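Local coordinates for carbon monoxide dehydrogenase (Thermococcus sp. AM4, PDB 6T7J), which catalyses the oxidation of carbon monoxide to carbon dioxide, probably with ferredoxin as electron acceptor, at a nickel-iron-sulfur cluster that is nickel-free here, at residues A104-V114 and G230-L241. Sequence-based numbering, arbitrary orientation.
Sequences ARDVVEVFKGV and GSMMATYLSDIL
Apolar side chains of Ala-104, Val-107, Val-108 and Phe-111 pack against Met-233, Ala-234, Leu-237 and Leu-241 in a buried helix-helix contact between the C-terminal parts of helices 81-115 and 212-242. The segment axes approach to 8.7 Å and run in the same general direction, inclined at 38°. The backbones are closest at two alanines, Ala-104 CA lying 4.4 Å from Ala-234 CA, and Ala-104 CB also sits 3.1 Å from Gly-230 O. Further along, Leu-237 packs among Val-107, Val-108 and Phe-111. Its CD1 meets Val-108 CG2 at 3.5 Å, while its CD2 sits over the centre of the Phe-111 ring as a CH-pi contact, 3.7 Å from the centroid and 13° off the normal. The two helices belong to the helical region that precedes the two parallel sheets of this Prismane/CO dehydrogenase family member, with the side chain of Ala-234 about 11 Å from the broken Fe4S4 cluster. With CG anti to the backbone N (chi1 170°), the Phe-111 ring reaches across to helix 212-242, and Ile-240 CG2 approaches CE1 obliquely at 4.0 Å. Were Phe-111 an alanine, Leu-237 CD2 would probably lose its aromatic face and a gap would open beside Ile-240. Leu-130 and Ala-150, from helices 127-136 and 146-162, also touch the Phe-111 side chain. Leu-241 passes alongside Val-107, its CD1 3.9 Å from CG1 of that valine, and its CD2 extends the apolar seam to Val-114 CG2.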
ATOM      1  N   ALA A 104      14.631   6.689   1.343  1.00 45.40           N
ATOM      2  CA  ALA A 104      15.767   6.032   1.980  1.00 43.09           C
ATOM      3  C   ALA A 104      16.405   5.002   1.058  1.00 45.12           C
ATOM      4  O   ALA A 104      17.625   4.832   1.064  1.00 49.60           O
ATOM      5  CB  ALA A 104      15.325   5.376   3.285  1.00 41.71           C
ATOM      6  N   ARG A 105      15.595   4.303   0.261  1.00 43.32           N
ATOM      7  CA  ARG A 105      16.119   3.259  -0.616  1.00 49.53           C
ATOM      8  C   ARG A 105      16.998   3.845  -1.708  1.00 45.28           C
ATOM      9  O   ARG A 105      18.047   3.280  -2.039  1.00 51.11           O
ATOM     10  CB  ARG A 105      14.966   2.463  -1.227  1.00 47.88           C
ATOM     11  CG  ARG A 105      15.359   1.093  -1.759  1.00 39.32           C
ATOM     12  CD  ARG A 105      14.303   0.548  -2.709  1.00 43.26           C
ATOM     13  NE  ARG A 105      12.946   0.848  -2.260  1.00 42.10           N
ATOM     14  CZ  ARG A 105      12.202   0.027  -1.525  1.00 45.71           C
ATOM     15  NH1 ARG A 105      10.978   0.383  -1.161  1.00 43.20           N
ATOM     16  NH2 ARG A 105      12.679  -1.151  -1.148  1.00 47.59           N
ATOM     17  N   ASP A 106      16.587   4.976  -2.285  1.00 47.97           N
ATOM     18  CA  ASP A 106      17.430   5.636  -3.278  1.00 45.52           C
ATOM     19  C   ASP A 106      18.749   6.096  -2.661  1.00 51.63           C
ATOM     20  O   ASP A 106      19.829   5.911  -3.255  1.00 49.98           O
ATOM     21  CB  ASP A 106      16.682   6.811  -3.904  1.00 47.96           C
ATOM     22  CG  ASP A 106      15.546   6.360  -4.804  1.00 52.05           C
ATOM     23  OD1 ASP A 106      15.587   5.203  -5.275  1.00 52.54           O
ATOM     24  OD2 ASP A 106      14.614   7.158  -5.038  1.00 55.59           O
ATOM     25  N   VAL A 107      18.690   6.685  -1.461  1.00 48.92           N
ATOM     26  CA  VAL A 107      19.955   7.105  -0.857  1.00 50.64           C
ATOM     27  C   VAL A 107      20.815   5.894  -0.495  1.00 50.92           C
ATOM     28  O   VAL A 107      22.048   5.953  -0.581  1.00 55.50           O
ATOM     29  CB  VAL A 107      19.721   8.018   0.360  1.00 47.17           C
ATOM     30  CG1 VAL A 107      21.050   8.584   0.844  1.00 51.34           C
ATOM     31  CG2 VAL A 107      18.774   9.146  -0.004  1.00 49.54           C
ATOM     32  N   VAL A 108      20.192   4.776  -0.110  1.00 47.68           N
ATOM     33  CA  VAL A 108      20.940   3.555   0.184  1.00 42.60           C
ATOM     34  C   VAL A 108      21.631   3.043  -1.071  1.00 53.43           C
ATOM     35  O   VAL A 108      22.779   2.588  -1.022  1.00 51.73           O
ATOM     36  CB  VAL A 108      20.008   2.485   0.783  1.00 46.46           C
ATOM     37  CG1 VAL A 108      20.621   1.096   0.637  1.00 49.70           C
ATOM     38  CG2 VAL A 108      19.717   2.779   2.237  1.00 47.87           C
ATOM     39  N   GLU A 109      20.936   3.093  -2.209  1.00 52.44           N
ATOM     40  CA  GLU A 109      21.540   2.676  -3.472  1.00 55.23           C
ATOM     41  C   GLU A 109      22.780   3.506  -3.783  1.00 52.33           C
ATOM     42  O   GLU A 109      23.840   2.960  -4.120  1.00 51.29           O
ATOM     43  CB  GLU A 109      20.516   2.785  -4.603  1.00 57.17           C
ATOM     44  CG  GLU A 109      19.430   1.717  -4.562  1.00 61.03           C
ATOM     45  CD  GLU A 109      18.217   2.074  -5.410  1.00 70.50           C
ATOM     46  OE1 GLU A 109      18.355   2.905  -6.335  1.00 63.74           O
ATOM     47  OE2 GLU A 109      17.126   1.521  -5.148  1.00 65.32           O
ATOM     48  N   VAL A 110      22.672   4.832  -3.660  1.00 47.85           N
ATOM     49  CA  VAL A 110      23.831   5.680  -3.950  1.00 49.80           C
ATOM     50  C   VAL A 110      24.967   5.407  -2.961  1.00 54.76           C
ATOM     51  O   VAL A 110      26.144   5.337  -3.343  1.00 57.17           O
ATOM     52  CB  VAL A 110      23.429   7.166  -3.957  1.00 49.46           C
ATOM     53  CG1 VAL A 110      24.660   8.047  -4.134  1.00 45.06           C
ATOM     54  CG2 VAL A 110      22.423   7.430  -5.066  1.00 47.06           C
ATOM     55  N   PHE A 111      24.631   5.238  -1.679  1.00 53.63           N
ATOM     56  CA  PHE A 111      25.650   4.999  -0.660  1.00 51.14           C
ATOM     57  C   PHE A 111      26.369   3.674  -0.894  1.00 52.35           C
ATOM     58  O   PHE A 111      27.590   3.579  -0.717  1.00 53.84           O
ATOM     59  CB  PHE A 111      24.998   5.032   0.723  1.00 49.76           C
ATOM     60  CG  PHE A 111      25.886   4.561   1.836  1.00 49.50           C
ATOM     61  CD1 PHE A 111      27.003   5.288   2.210  1.00 41.04           C
ATOM     62  CD2 PHE A 111      25.590   3.396   2.525  1.00 52.08           C
ATOM     63  CE1 PHE A 111      27.811   4.857   3.241  1.00 44.74           C
ATOM     64  CE2 PHE A 111      26.397   2.962   3.557  1.00 47.89           C
ATOM     65  CZ  PHE A 111      27.509   3.691   3.914  1.00 44.44           C
ATOM     66  N   LYS A 112      25.629   2.642  -1.301  1.00 54.32           N
ATOM     67  CA  LYS A 112      26.243   1.356  -1.606  1.00 52.86           C
ATOM     68  C   LYS A 112      27.117   1.446  -2.850  1.00 53.96           C
ATOM     69  O   LYS A 112      28.192   0.838  -2.904  1.00 54.97           O
ATOM     70  CB  LYS A 112      25.163   0.289  -1.782  1.00 53.73           C
ATOM     71  CG  LYS A 112      25.697  -1.124  -1.922  1.00 56.36           C
ATOM     72  CD  LYS A 112      24.734  -1.995  -2.713  1.00 61.85           C
ATOM     73  CE  LYS A 112      25.230  -3.431  -2.806  1.00 67.20           C
ATOM     74  NZ  LYS A 112      24.481  -4.210  -3.833  1.00 70.23           N
ATOM     75  N   GLY A 113      26.671   2.195  -3.860  1.00 54.74           N
ATOM     76  CA  GLY A 113      27.511   2.408  -5.026  1.00 54.54           C
ATOM     77  C   GLY A 113      28.807   3.118  -4.692  1.00 60.92           C
ATOM     78  O   GLY A 113      29.844   2.850  -5.305  1.00 61.65           O
ATOM     79  N   VAL A 114      28.770   4.032  -3.720  1.00 57.20           N
ATOM     80  CA  VAL A 114      30.002   4.692  -3.294  1.00 55.67           C
ATOM     81  C   VAL A 114      30.868   3.748  -2.463  1.00 54.51           C
ATOM     82  O   VAL A 114      32.102   3.802  -2.532  1.00 51.33           O
ATOM     83  CB  VAL A 114      29.672   5.988  -2.531  1.00 54.05           C
ATOM     84  CG1 VAL A 114      30.928   6.602  -1.929  1.00 54.92           C
ATOM     85  CG2 VAL A 114      29.007   6.965  -3.464  1.00 52.95           C
ATOM     86  N   GLY A 230      13.660   3.745   8.323  1.00 44.90           N
ATOM     87  CA  GLY A 230      13.662   4.315   6.988  1.00 43.71           C
ATOM     88  C   GLY A 230      14.055   5.777   6.939  1.00 42.90           C
ATOM     89  O   GLY A 230      15.047   6.140   6.301  1.00 45.83           O
ATOM     90  N   SER A 231      13.277   6.631   7.607  1.00 44.89           N
ATOM     91  CA  SER A 231      13.642   8.041   7.699  1.00 51.31           C
ATOM     92  C   SER A 231      14.980   8.215   8.408  1.00 44.62           C
ATOM     93  O   SER A 231      15.781   9.087   8.043  1.00 48.09           O
ATOM     94  CB  SER A 231      12.542   8.819   8.424  1.00 48.34           C
ATOM     95  OG  SER A 231      11.588   9.332   7.512  1.00 46.83           O
ATOM     96  N   MET A 232      15.237   7.384   9.422  1.00 43.76           N
ATOM     97  CA  MET A 232      16.510   7.434  10.137  1.00 46.45           C
ATOM     98  C   MET A 232      17.673   7.108   9.208  1.00 50.46           C
ATOM     99  O   MET A 232      18.706   7.788   9.225  1.00 46.91           O
ATOM    100  CB  MET A 232      16.477   6.468  11.322  1.00 45.60           C
ATOM    101  CG  MET A 232      17.635   6.638  12.287  1.00 46.90           C
ATOM    102  SD  MET A 232      17.469   8.109  13.314  1.00 48.76           S
ATOM    103  CE  MET A 232      16.226   7.571  14.481  1.00 44.07           C
ATOM    104  N   MET A 233      17.524   6.056   8.397  1.00 46.60           N
ATOM    105  CA  MET A 233      18.553   5.724   7.417  1.00 46.93           C
ATOM    106  C   MET A 233      18.738   6.851   6.415  1.00 48.52           C
ATOM    107  O   MET A 233      19.871   7.194   6.058  1.00 45.50           O
ATOM    108  CB  MET A 233      18.196   4.433   6.688  1.00 45.50           C
ATOM    109  CG  MET A 233      18.544   3.155   7.430  1.00 52.63           C
ATOM    110  SD  MET A 233      17.973   1.701   6.527  1.00 56.67           S
ATOM    111  CE  MET A 233      17.473   2.454   4.989  1.00 50.76           C
ATOM    112  N   ALA A 234      17.634   7.428   5.936  1.00 46.30           N
ATOM    113  CA  ALA A 234      17.728   8.546   5.005  1.00 51.69           C
ATOM    114  C   ALA A 234      18.576   9.668   5.590  1.00 53.90           C
ATOM    115  O   ALA A 234      19.519  10.147   4.951  1.00 53.28           O
ATOM    116  CB  ALA A 234      16.330   9.052   4.647  1.00 51.29           C
ATOM    117  N   THR A 235      18.269  10.074   6.825  1.00 50.62           N
ATOM    118  CA  THR A 235      19.002  11.174   7.451  1.00 51.47           C
ATOM    119  C   THR A 235      20.469  10.816   7.663  1.00 53.74           C
ATOM    120  O   THR A 235      21.369  11.592   7.311  1.00 47.00           O
ATOM    121  CB  THR A 235      18.343  11.552   8.780  1.00 51.27           C
ATOM    122  OG1 THR A 235      17.041  12.097   8.534  1.00 47.72           O
ATOM    123  CG2 THR A 235      19.188  12.579   9.525  1.00 46.08           C
ATOM    124  N   TYR A 236      20.732   9.638   8.241  1.00 50.59           N
ATOM    125  CA  TYR A 236      22.105   9.257   8.557  1.00 48.23           C
ATOM    126  C   TYR A 236      22.953   9.138   7.297  1.00 48.86           C
ATOM    127  O   TYR A 236      24.100   9.601   7.267  1.00 50.72           O
ATOM    128  CB  TYR A 236      22.119   7.945   9.340  1.00 55.89           C
ATOM    129  CG  TYR A 236      22.370   8.113  10.824  1.00 55.98           C
ATOM    130  CD1 TYR A 236      23.656   8.038  11.343  1.00 55.33           C
ATOM    131  CD2 TYR A 236      21.320   8.342  11.706  1.00 56.91           C
ATOM    132  CE1 TYR A 236      23.892   8.189  12.699  1.00 56.82           C
ATOM    133  CE2 TYR A 236      21.546   8.494  13.065  1.00 55.48           C
ATOM    134  CZ  TYR A 236      22.835   8.416  13.555  1.00 54.91           C
ATOM    135  OH  TYR A 236      23.068   8.565  14.904  1.00 57.79           O
ATOM    136  N   LEU A 237      22.402   8.543   6.236  1.00 52.91           N
ATOM    137  CA  LEU A 237      23.170   8.377   5.008  1.00 46.88           C
ATOM    138  C   LEU A 237      23.331   9.692   4.258  1.00 48.38           C
ATOM    139  O   LEU A 237      24.378   9.921   3.641  1.00 48.59           O
ATOM    140  CB  LEU A 237      22.513   7.330   4.114  1.00 38.04           C
ATOM    141  CG  LEU A 237      22.639   5.890   4.618  1.00 43.12           C
ATOM    142  CD1 LEU A 237      22.151   4.925   3.568  1.00 41.42           C
ATOM    143  CD2 LEU A 237      24.072   5.573   5.008  1.00 46.48           C
ATOM    144  N   SER A 238      22.324  10.571   4.298  1.00 50.50           N
ATOM    145  CA  SER A 238      22.493  11.892   3.703  1.00 49.66           C
ATOM    146  C   SER A 238      23.590  12.669   4.416  1.00 53.72           C
ATOM    147  O   SER A 238      24.371  13.381   3.776  1.00 53.78           O
ATOM    148  CB  SER A 238      21.173  12.661   3.742  1.00 46.93           C
ATOM    149  OG  SER A 238      20.094  11.841   3.331  1.00 54.09           O
ATOM    150  N   ASP A 239      23.670  12.534   5.744  1.00 49.90           N
ATOM    151  CA  ASP A 239      24.755  13.171   6.483  1.00 51.36           C
ATOM    152  C   ASP A 239      26.104  12.561   6.120  1.00 54.21           C
ATOM    153  O   ASP A 239      27.084  13.286   5.914  1.00 54.33           O
ATOM    154  CB  ASP A 239      24.506  13.058   7.988  1.00 52.06           C
ATOM    155  CG  ASP A 239      23.396  13.975   8.467  1.00 53.43           C
ATOM    156  OD1 ASP A 239      22.894  14.779   7.653  1.00 51.03           O
ATOM    157  OD2 ASP A 239      23.028  13.892   9.658  1.00 51.51           O
ATOM    158  N   ILE A 240      26.172  11.230   6.037  1.00 49.55           N
ATOM    159  CA  ILE A 240      27.432  10.563   5.715  1.00 47.52           C
ATOM    160  C   ILE A 240      27.915  10.962   4.325  1.00 50.51           C
ATOM    161  O   ILE A 240      29.117  11.150   4.099  1.00 50.21           O
ATOM    162  CB  ILE A 240      27.269   9.035   5.846  1.00 51.13           C
ATOM    163  CG1 ILE A 240      27.195   8.632   7.320  1.00 46.32           C
ATOM    164  CG2 ILE A 240      28.404   8.297   5.142  1.00 47.04           C
ATOM    165  CD1 ILE A 240      26.535   7.293   7.552  1.00 47.68           C
ATOM    166  N   LEU A 241      26.987  11.122   3.379  1.00 47.62           N
ATOM    167  CA  LEU A 241      27.369  11.397   1.998  1.00 49.91           C
ATOM    168  C   LEU A 241      27.655  12.876   1.762  1.00 49.40           C
ATOM    169  O   LEU A 241      28.608  13.215   1.051  1.00 55.24           O
ATOM    170  CB  LEU A 241      26.273  10.914   1.044  1.00 53.16           C
ATOM    171  CG  LEU A 241      26.266   9.431   0.655  1.00 59.10           C
ATOM    172  CD1 LEU A 241      24.886   9.012   0.165  1.00 48.94           C
ATOM    173  CD2 LEU A 241      27.319   9.138  -0.405  1.00 44.87           C
TER